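Local atomic coordinates of peptidoglycan D,D-transpeptidase FtsI (Yersinia pestis, PDB entry 6SYN), a protein that probably cross-links peptidoglycan peptides as a D,D-transpeptidase during septal cell-wall synthesis and binds a penicillin-derived ligand in its active-site pocket. Residues V12-S20 with L106-Y114; M257-V268 with L312-L321. All coordinates share one frame; numbering follows the deposited sequence.

Contact 1 of 2, residues V12-S20 with L106-Y114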
# COMPACT_ATOMS: atom_id res chain seq x y z
N VAL A 12 -17.46 21.49 -19.37
CA VAL A 12 -17.86 22.53 -18.37
C VAL A 12 -17.61 21.97 -16.96
O VAL A 12 -18.56 21.72 -16.22
CB VAL A 12 -19.33 22.95 -18.57
CG1 VAL A 12 -19.70 24.17 -17.75
CG2 VAL A 12 -19.66 23.20 -20.04
N PRO A 13 -16.34 21.74 -16.55
CA PRO A 13 -16.03 21.13 -15.25
C PRO A 13 -16.30 22.06 -14.06
O PRO A 13 -15.62 23.07 -13.94
CB PRO A 13 -14.53 20.78 -15.33
CG PRO A 13 -14.16 20.97 -16.79
CD PRO A 13 -15.11 22.03 -17.31
N THR A 14 -17.27 21.70 -13.22
CA THR A 14 -17.82 22.53 -12.10
C THR A 14 -17.20 22.10 -10.77
O THR A 14 -16.70 20.96 -10.68
CB THR A 14 -19.35 22.43 -12.03
OG1 THR A 14 -19.67 21.14 -11.51
CG2 THR A 14 -20.03 22.63 -13.36
N ALA A 15 -17.26 22.97 -9.76
CA ALA A 15 -16.64 22.79 -8.42
C ALA A 15 -17.21 21.55 -7.72
O ALA A 15 -18.43 21.28 -7.88
CB ALA A 15 -16.84 24.04 -7.59
N ARG A 16 -16.35 20.83 -7.00
CA ARG A 16 -16.67 19.59 -6.22
C ARG A 16 -16.41 19.88 -4.74
O ARG A 16 -15.65 20.83 -4.44
CB ARG A 16 -15.79 18.43 -6.69
CG ARG A 16 -15.96 18.04 -8.15
CD ARG A 16 -14.80 17.20 -8.68
NE ARG A 16 -14.61 15.95 -7.95
CZ ARG A 16 -15.33 14.84 -8.13
NH1 ARG A 16 -16.32 14.80 -9.01
NH2 ARG A 16 -15.07 13.77 -7.40
N GLY A 17 -16.99 19.08 -3.84
CA GLY A 17 -16.69 19.10 -2.40
C GLY A 17 -15.20 18.95 -2.15
O GLY A 17 -14.51 18.43 -3.03
N MET A 18 -14.71 19.39 -0.99
CA MET A 18 -13.26 19.41 -0.67
C MET A 18 -12.88 18.15 0.12
O MET A 18 -13.53 17.86 1.15
CB MET A 18 -12.91 20.65 0.16
CG MET A 18 -11.43 20.95 0.15
SD MET A 18 -10.99 22.10 1.46
CE MET A 18 -10.88 20.98 2.85
N ILE A 19 -11.84 17.44 -0.35
CA ILE A 19 -11.25 16.27 0.36
C ILE A 19 -10.09 16.77 1.22
O ILE A 19 -9.15 17.37 0.66
CB ILE A 19 -10.78 15.17 -0.61
CG1 ILE A 19 -11.83 14.87 -1.69
CG2 ILE A 19 -10.40 13.92 0.18
CD1 ILE A 19 -11.39 13.85 -2.72
N SER A 20 -10.15 16.51 2.53
CA SER A 20 -9.10 16.86 3.51
C SER A 20 -8.66 15.60 4.26
O SER A 20 -9.38 14.58 4.21
CB SER A 20 -9.59 17.90 4.46
OG SER A 20 -10.63 17.37 5.27
N LEU A 106 -9.95 29.50 -24.90
CA LEU A 106 -9.93 29.85 -23.46
C LEU A 106 -11.33 29.59 -22.89
O LEU A 106 -12.31 29.88 -23.60
CB LEU A 106 -9.53 31.32 -23.30
CG LEU A 106 -8.03 31.61 -23.23
CD1 LEU A 106 -7.45 31.21 -21.88
CD2 LEU A 106 -7.27 30.92 -24.36
N ARG A 107 -11.42 29.02 -21.68
CA ARG A 107 -12.67 28.99 -20.88
C ARG A 107 -12.32 29.02 -19.38
O ARG A 107 -11.30 28.41 -18.99
CB ARG A 107 -13.56 27.79 -21.24
CG ARG A 107 -13.05 26.42 -20.82
CD ARG A 107 -14.17 25.40 -20.69
NE ARG A 107 -13.72 24.16 -20.07
CZ ARG A 107 -13.84 22.94 -20.60
NH1 ARG A 107 -14.42 22.76 -21.78
NH2 ARG A 107 -13.39 21.88 -19.94
N GLN A 108 -13.13 29.73 -18.60
CA GLN A 108 -13.11 29.71 -17.11
C GLN A 108 -13.74 28.39 -16.65
O GLN A 108 -14.82 28.04 -17.17
CB GLN A 108 -13.85 30.92 -16.55
CG GLN A 108 -13.23 32.24 -17.00
CD GLN A 108 -13.90 33.46 -16.42
OE1 GLN A 108 -14.37 33.47 -15.28
NE2 GLN A 108 -13.93 34.53 -17.21
N GLU A 109 -13.06 27.66 -15.77
CA GLU A 109 -13.57 26.39 -15.17
C GLU A 109 -13.02 26.26 -13.75
O GLU A 109 -12.27 27.16 -13.31
CB GLU A 109 -13.18 25.18 -16.03
CG GLU A 109 -11.68 25.01 -16.22
CD GLU A 109 -11.28 23.79 -17.03
OE1 GLU A 109 -11.44 23.82 -18.27
OE2 GLU A 109 -10.81 22.81 -16.42
N SER A 110 -13.41 25.19 -13.06
CA SER A 110 -12.87 24.79 -11.74
C SER A 110 -11.83 23.69 -11.99
O SER A 110 -12.17 22.70 -12.66
CB SER A 110 -13.98 24.35 -10.81
OG SER A 110 -13.50 23.47 -9.81
N ARG A 111 -10.60 23.91 -11.54
CA ARG A 111 -9.50 22.92 -11.66
C ARG A 111 -9.50 22.08 -10.39
O ARG A 111 -9.35 22.66 -9.30
CB ARG A 111 -8.16 23.62 -11.87
CG ARG A 111 -7.00 22.66 -12.04
CD ARG A 111 -5.68 23.37 -12.22
NE ARG A 111 -4.58 22.42 -12.28
CZ ARG A 111 -3.30 22.73 -12.46
NH1 ARG A 111 -2.93 23.99 -12.61
NH2 ARG A 111 -2.39 21.77 -12.51
N ARG A 112 -9.69 20.77 -10.52
CA ARG A 112 -9.50 19.84 -9.39
C ARG A 112 -7.99 19.78 -9.11
O ARG A 112 -7.28 19.13 -9.90
CB ARG A 112 -10.13 18.48 -9.72
CG ARG A 112 -10.54 17.66 -8.50
CD ARG A 112 -11.18 18.50 -7.41
NE ARG A 112 -11.72 17.65 -6.36
CZ ARG A 112 -12.41 18.08 -5.31
NH1 ARG A 112 -12.84 17.20 -4.42
NH2 ARG A 112 -12.67 19.36 -5.14
N TYR A 113 -7.54 20.50 -8.09
CA TYR A 113 -6.10 20.68 -7.75
C TYR A 113 -5.74 19.84 -6.52
O TYR A 113 -6.50 19.84 -5.53
CB TYR A 113 -5.76 22.16 -7.57
CG TYR A 113 -4.34 22.40 -7.09
CD1 TYR A 113 -3.27 22.23 -7.95
CD2 TYR A 113 -4.08 22.73 -5.78
CE1 TYR A 113 -1.96 22.41 -7.51
CE2 TYR A 113 -2.79 22.91 -5.32
CZ TYR A 113 -1.72 22.74 -6.18
OH TYR A 113 -0.45 22.93 -5.73
N TYR A 114 -4.60 19.15 -6.59
CA TYR A 114 -4.10 18.22 -5.55
C TYR A 114 -2.84 18.80 -4.91
O TYR A 114 -1.74 18.61 -5.45
CB TYR A 114 -3.88 16.83 -6.16
CG TYR A 114 -5.09 16.29 -6.87
CD1 TYR A 114 -6.15 15.73 -6.16
CD2 TYR A 114 -5.22 16.39 -8.25
CE1 TYR A 114 -7.28 15.26 -6.80
CE2 TYR A 114 -6.34 15.92 -8.91
CZ TYR A 114 -7.38 15.35 -8.18
OH TYR A 114 -8.49 14.90 -8.81

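Contact 2 of 2, residues M257-V268 with L312-L321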
# COMPACT_ATOMS: atom_id res chain seq x y z
N MET A 257 0.99 -16.04 13.38
CA MET A 257 -0.34 -16.68 13.53
C MET A 257 -0.18 -18.20 13.66
O MET A 257 -1.04 -18.82 14.32
CB MET A 257 -1.26 -16.36 12.34
CG MET A 257 -1.53 -14.88 12.19
SD MET A 257 -2.68 -14.54 10.84
CE MET A 257 -1.60 -14.67 9.41
N VAL A 258 0.87 -18.79 13.09
CA VAL A 258 1.14 -20.25 13.25
C VAL A 258 1.49 -20.52 14.72
O VAL A 258 0.94 -21.48 15.30
CB VAL A 258 2.25 -20.77 12.32
CG1 VAL A 258 2.50 -22.26 12.53
CG2 VAL A 258 1.96 -20.48 10.85
N VAL A 259 2.37 -19.70 15.28
CA VAL A 259 2.82 -19.79 16.70
C VAL A 259 1.60 -19.63 17.60
O VAL A 259 1.48 -20.41 18.56
CB VAL A 259 3.92 -18.75 17.01
CG1 VAL A 259 4.20 -18.63 18.49
CG2 VAL A 259 5.20 -19.07 16.25
N MET A 260 0.71 -18.69 17.29
CA MET A 260 -0.52 -18.42 18.08
C MET A 260 -1.40 -19.67 18.10
O MET A 260 -1.78 -20.11 19.20
CB MET A 260 -1.30 -17.23 17.51
CG MET A 260 -0.68 -15.88 17.86
SD MET A 260 -1.34 -14.50 16.89
CE MET A 260 -0.28 -13.17 17.46
N THR A 261 -1.70 -20.24 16.93
CA THR A 261 -2.56 -21.45 16.79
C THR A 261 -1.98 -22.59 17.63
O THR A 261 -2.74 -23.19 18.41
CB THR A 261 -2.71 -21.84 15.31
OG1 THR A 261 -3.09 -20.67 14.59
CG2 THR A 261 -3.75 -22.91 15.09
N ALA A 262 -0.68 -22.87 17.48
CA ALA A 262 0.03 -24.01 18.12
C ALA A 262 -0.01 -23.87 19.64
O ALA A 262 -0.18 -24.90 20.32
CB ALA A 262 1.44 -24.09 17.60
N LEU A 263 0.14 -22.65 20.16
CA LEU A 263 0.01 -22.35 21.62
C LEU A 263 -1.41 -22.70 22.09
O LEU A 263 -1.52 -23.47 23.06
CB LEU A 263 0.36 -20.88 21.87
CG LEU A 263 1.84 -20.51 21.72
CD1 LEU A 263 2.05 -19.01 21.78
CD2 LEU A 263 2.68 -21.19 22.78
N GLN A 264 -2.44 -22.20 21.41
CA GLN A 264 -3.87 -22.43 21.77
C GLN A 264 -4.19 -23.93 21.72
O GLN A 264 -4.91 -24.40 22.61
CB GLN A 264 -4.82 -21.70 20.83
CG GLN A 264 -6.29 -21.91 21.19
CD GLN A 264 -7.13 -20.71 20.82
OE1 GLN A 264 -7.39 -19.84 21.65
NE2 GLN A 264 -7.54 -20.65 19.57
N HIS A 265 -3.70 -24.64 20.70
CA HIS A 265 -3.96 -26.09 20.48
C HIS A 265 -3.12 -26.94 21.44
O HIS A 265 -3.23 -28.18 21.37
CB HIS A 265 -3.68 -26.47 19.01
CG HIS A 265 -4.80 -26.14 18.08
ND1 HIS A 265 -5.45 -27.12 17.35
CD2 HIS A 265 -5.37 -24.97 17.74
CE1 HIS A 265 -6.38 -26.55 16.60
NE2 HIS A 265 -6.35 -25.24 16.82
N GLY A 266 -2.30 -26.31 22.30
CA GLY A 266 -1.46 -26.99 23.30
C GLY A 266 -0.41 -27.88 22.66
O GLY A 266 0.11 -28.78 23.35
N VAL A 267 -0.08 -27.63 21.39
CA VAL A 267 0.94 -28.40 20.61
C VAL A 267 2.32 -28.11 21.20
O VAL A 267 3.17 -29.03 21.22
CB VAL A 267 0.84 -28.03 19.12
CG1 VAL A 267 2.12 -28.34 18.35
CG2 VAL A 267 -0.35 -28.70 18.47
N VAL A 268 2.54 -26.88 21.67
CA VAL A 268 3.81 -26.39 22.27
C VAL A 268 3.47 -25.46 23.44
O VAL A 268 2.28 -25.14 23.64
CB VAL A 268 4.70 -25.65 21.25
CG1 VAL A 268 5.41 -26.61 20.31
CG2 VAL A 268 3.92 -24.61 20.45
N LEU A 312 4.88 -27.32 13.42
CA LEU A 312 3.75 -26.79 14.24
C LEU A 312 2.43 -26.99 13.48
O LEU A 312 1.46 -27.49 14.09
CB LEU A 312 3.98 -25.31 14.57
CG LEU A 312 5.17 -25.00 15.49
CD1 LEU A 312 5.27 -23.50 15.76
CD2 LEU A 312 5.08 -25.77 16.80
N ALA A 313 2.39 -26.62 12.20
CA ALA A 313 1.27 -26.87 11.27
C ALA A 313 0.86 -28.35 11.30
O ALA A 313 -0.34 -28.62 11.49
CB ALA A 313 1.65 -26.46 9.87
N LEU A 314 1.83 -29.26 11.12
CA LEU A 314 1.57 -30.71 10.88
C LEU A 314 1.28 -31.45 12.19
O LEU A 314 0.85 -32.62 12.11
CB LEU A 314 2.76 -31.33 10.13
CG LEU A 314 2.82 -31.01 8.63
CD1 LEU A 314 4.19 -31.32 8.06
CD2 LEU A 314 1.75 -31.76 7.86
N ALA A 315 1.48 -30.82 13.36
CA ALA A 315 1.01 -31.35 14.66
C ALA A 315 -0.44 -30.90 14.90
O ALA A 315 -0.93 -31.06 16.04
CB ALA A 315 1.93 -30.93 15.79
N MET A 316 -1.10 -30.36 13.88
CA MET A 316 -2.51 -29.87 13.96
C MET A 316 -3.26 -30.23 12.69
O MET A 316 -2.65 -30.48 11.66
CB MET A 316 -2.54 -28.35 14.16
CG MET A 316 -1.86 -27.90 15.43
SD MET A 316 -2.10 -26.14 15.80
CE MET A 316 -1.01 -25.41 14.57
N PRO A 317 -4.62 -30.28 12.73
CA PRO A 317 -5.43 -30.43 11.53
C PRO A 317 -5.24 -29.24 10.58
O PRO A 317 -5.07 -28.13 11.07
CB PRO A 317 -6.88 -30.47 12.02
CG PRO A 317 -6.80 -30.69 13.51
CD PRO A 317 -5.44 -30.16 13.94
N SER A 318 -5.31 -29.49 9.27
CA SER A 318 -5.17 -28.48 8.19
C SER A 318 -6.11 -27.30 8.44
O SER A 318 -5.75 -26.18 8.05
CB SER A 318 -5.40 -29.10 6.84
OG SER A 318 -6.76 -29.47 6.69
N SER A 319 -7.27 -27.54 9.07
CA SER A 319 -8.36 -26.55 9.28
C SER A 319 -7.96 -25.46 10.29
O SER A 319 -8.58 -24.37 10.24
CB SER A 319 -9.62 -27.24 9.72
OG SER A 319 -9.44 -27.84 10.99
N ALA A 320 -7.00 -25.73 11.18
CA ALA A 320 -6.59 -24.82 12.28
C ALA A 320 -6.02 -23.51 11.72
O ALA A 320 -6.58 -22.44 12.04
CB ALA A 320 -5.61 -25.50 13.20
N LEU A 321 -4.95 -23.59 10.91
CA LEU A 321 -4.31 -22.38 10.31
C LEU A 321 -5.29 -21.72 9.33
O LEU A 321 -5.19 -20.48 9.16
CB LEU A 321 -3.01 -22.77 9.60
CG LEU A 321 -1.82 -23.02 10.52
CD1 LEU A 321 -0.63 -23.54 9.72
CD2 LEU A 321 -1.43 -21.77 11.28

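Contact 1 of 2, residues V12-S20 with L106-Y114
Arg112 reaches from the end of strand 104-113 across the extended loop at Arg16 and Gly17. Its CG lies opposite the backbone N about the first torsion (chi1 -154°), and a bend at chi2 (41°) swings the rest over the N-terminal segment. Beyond CB and CG, the first meeting is at CD, 4.1 Å from Arg16 CD. NE of Arg112 then stands 3.7 Å from Arg16 NE, at the edge of the Arg16 guanidinium, whose plane is almost perpendicular to its own. Next, CZ has Arg16 CB over one face of the group, 3.7 Å away. Finally the terminal nitrogens meet the Gly17 carbonyl at their edge: NH2 makes a weak hydrogen bond to Gly17 O (3.0 Å), and NH1 is modelled too close to that oxygen for its bond length to be trusted. Ile19 CG1 packs beside NH1. At Gly17 the contact thus uses the backbone carbonyl, not a side chain.

The two segments run in roughly the same direction, and toward the N terminus one straight backbone bond joins them, from Ser110 N to Pro13 O (3.2 Å). Pro13, lacking an N-H, can offer this strand edge only its carbonyl, and its rigid ring lies against Arg107 and Glu109, with CG 3.8 Å from Glu109 OE2. Those two project from the same side of their strand and form a salt bridge, Arg107 NE to Glu109 OE1 at 2.9 Å. Ser110 OG bonds to Ser30, which also holds Arg16 N.

Glu138 takes salt bridges from both Arg16 and Arg112, and Asp142 a second from Arg16. The two arginines are thus gathered round carboxylates that probably offset their charges, and the contact joins the N-terminal segment to strand 104-113 in the sheet of the dimerisation domain by polar groups more than by an oily core.

Contact 2 of 2, residues M257-V268 with L312-L321
Met316 lays its SD over one face of the His265 ring, 3.9 Å from the ring centroid and 26° off the normal, a Met-aromatic contact. The flexible thioether bends at chi3, bringing CE to Thr261 and Ala262, while Met316 CG meets Val267 CG2 at 3.5 Å. Ala320, small enough for close approach, sets its CB 3.6 Å from His265 CE1 and also touches Thr261 CG2. On the flanks, Leu312 CD2 packs against Val268 CG1 (3.6 Å), with Ala262 and Val258 also touching this leucine. Leu321 CD2 rests on the helix backbone at Val258 CA (3.6 Å), and Val258 CG2 meets the same methyl.

Behind this apolar layer, Thr261 OG1 bonds to Met257 O (2.8 Å), which Thr261 N approaches from the opposite face of the carbonyl plane; Thr324 is a further partner of the hydroxyl. That grip directs the Thr261 methyl at Met316. A Schellman motif ending at Gly266, with its positive phi, turns the chain so that Val267 and Val268 face the second segment.

Helix 255-264 starts at Lys255, and helix 306-314 at Asn306, both lining the ligand pocket, consistent with the helical packing behind the SxxK and SxN motifs of penicillin-binding transpeptidases.

Overall arrangement
From the N terminus, the chain passes through segment 12-20, then makes an excursion of 85 residues through strands and helices before contact 1 closes it with strand 104-113, in the dimerisation domain. Later, in the transpeptidase domain, contact 2 closes a shorter loop of 43 residues, joining helix 255-264 to helices 306-314 and 319-327. The loops follow in series, neither nesting nor crossing. The centres of contacts 1 and 2 are about 55 Å apart, on opposite sides of the chain's centre, and their nearest atoms are about 31 Å apart. Contact 1 joins the chain's start to a strand of the N-terminal sheet, and contact 2 joins helices within the transpeptidase domain.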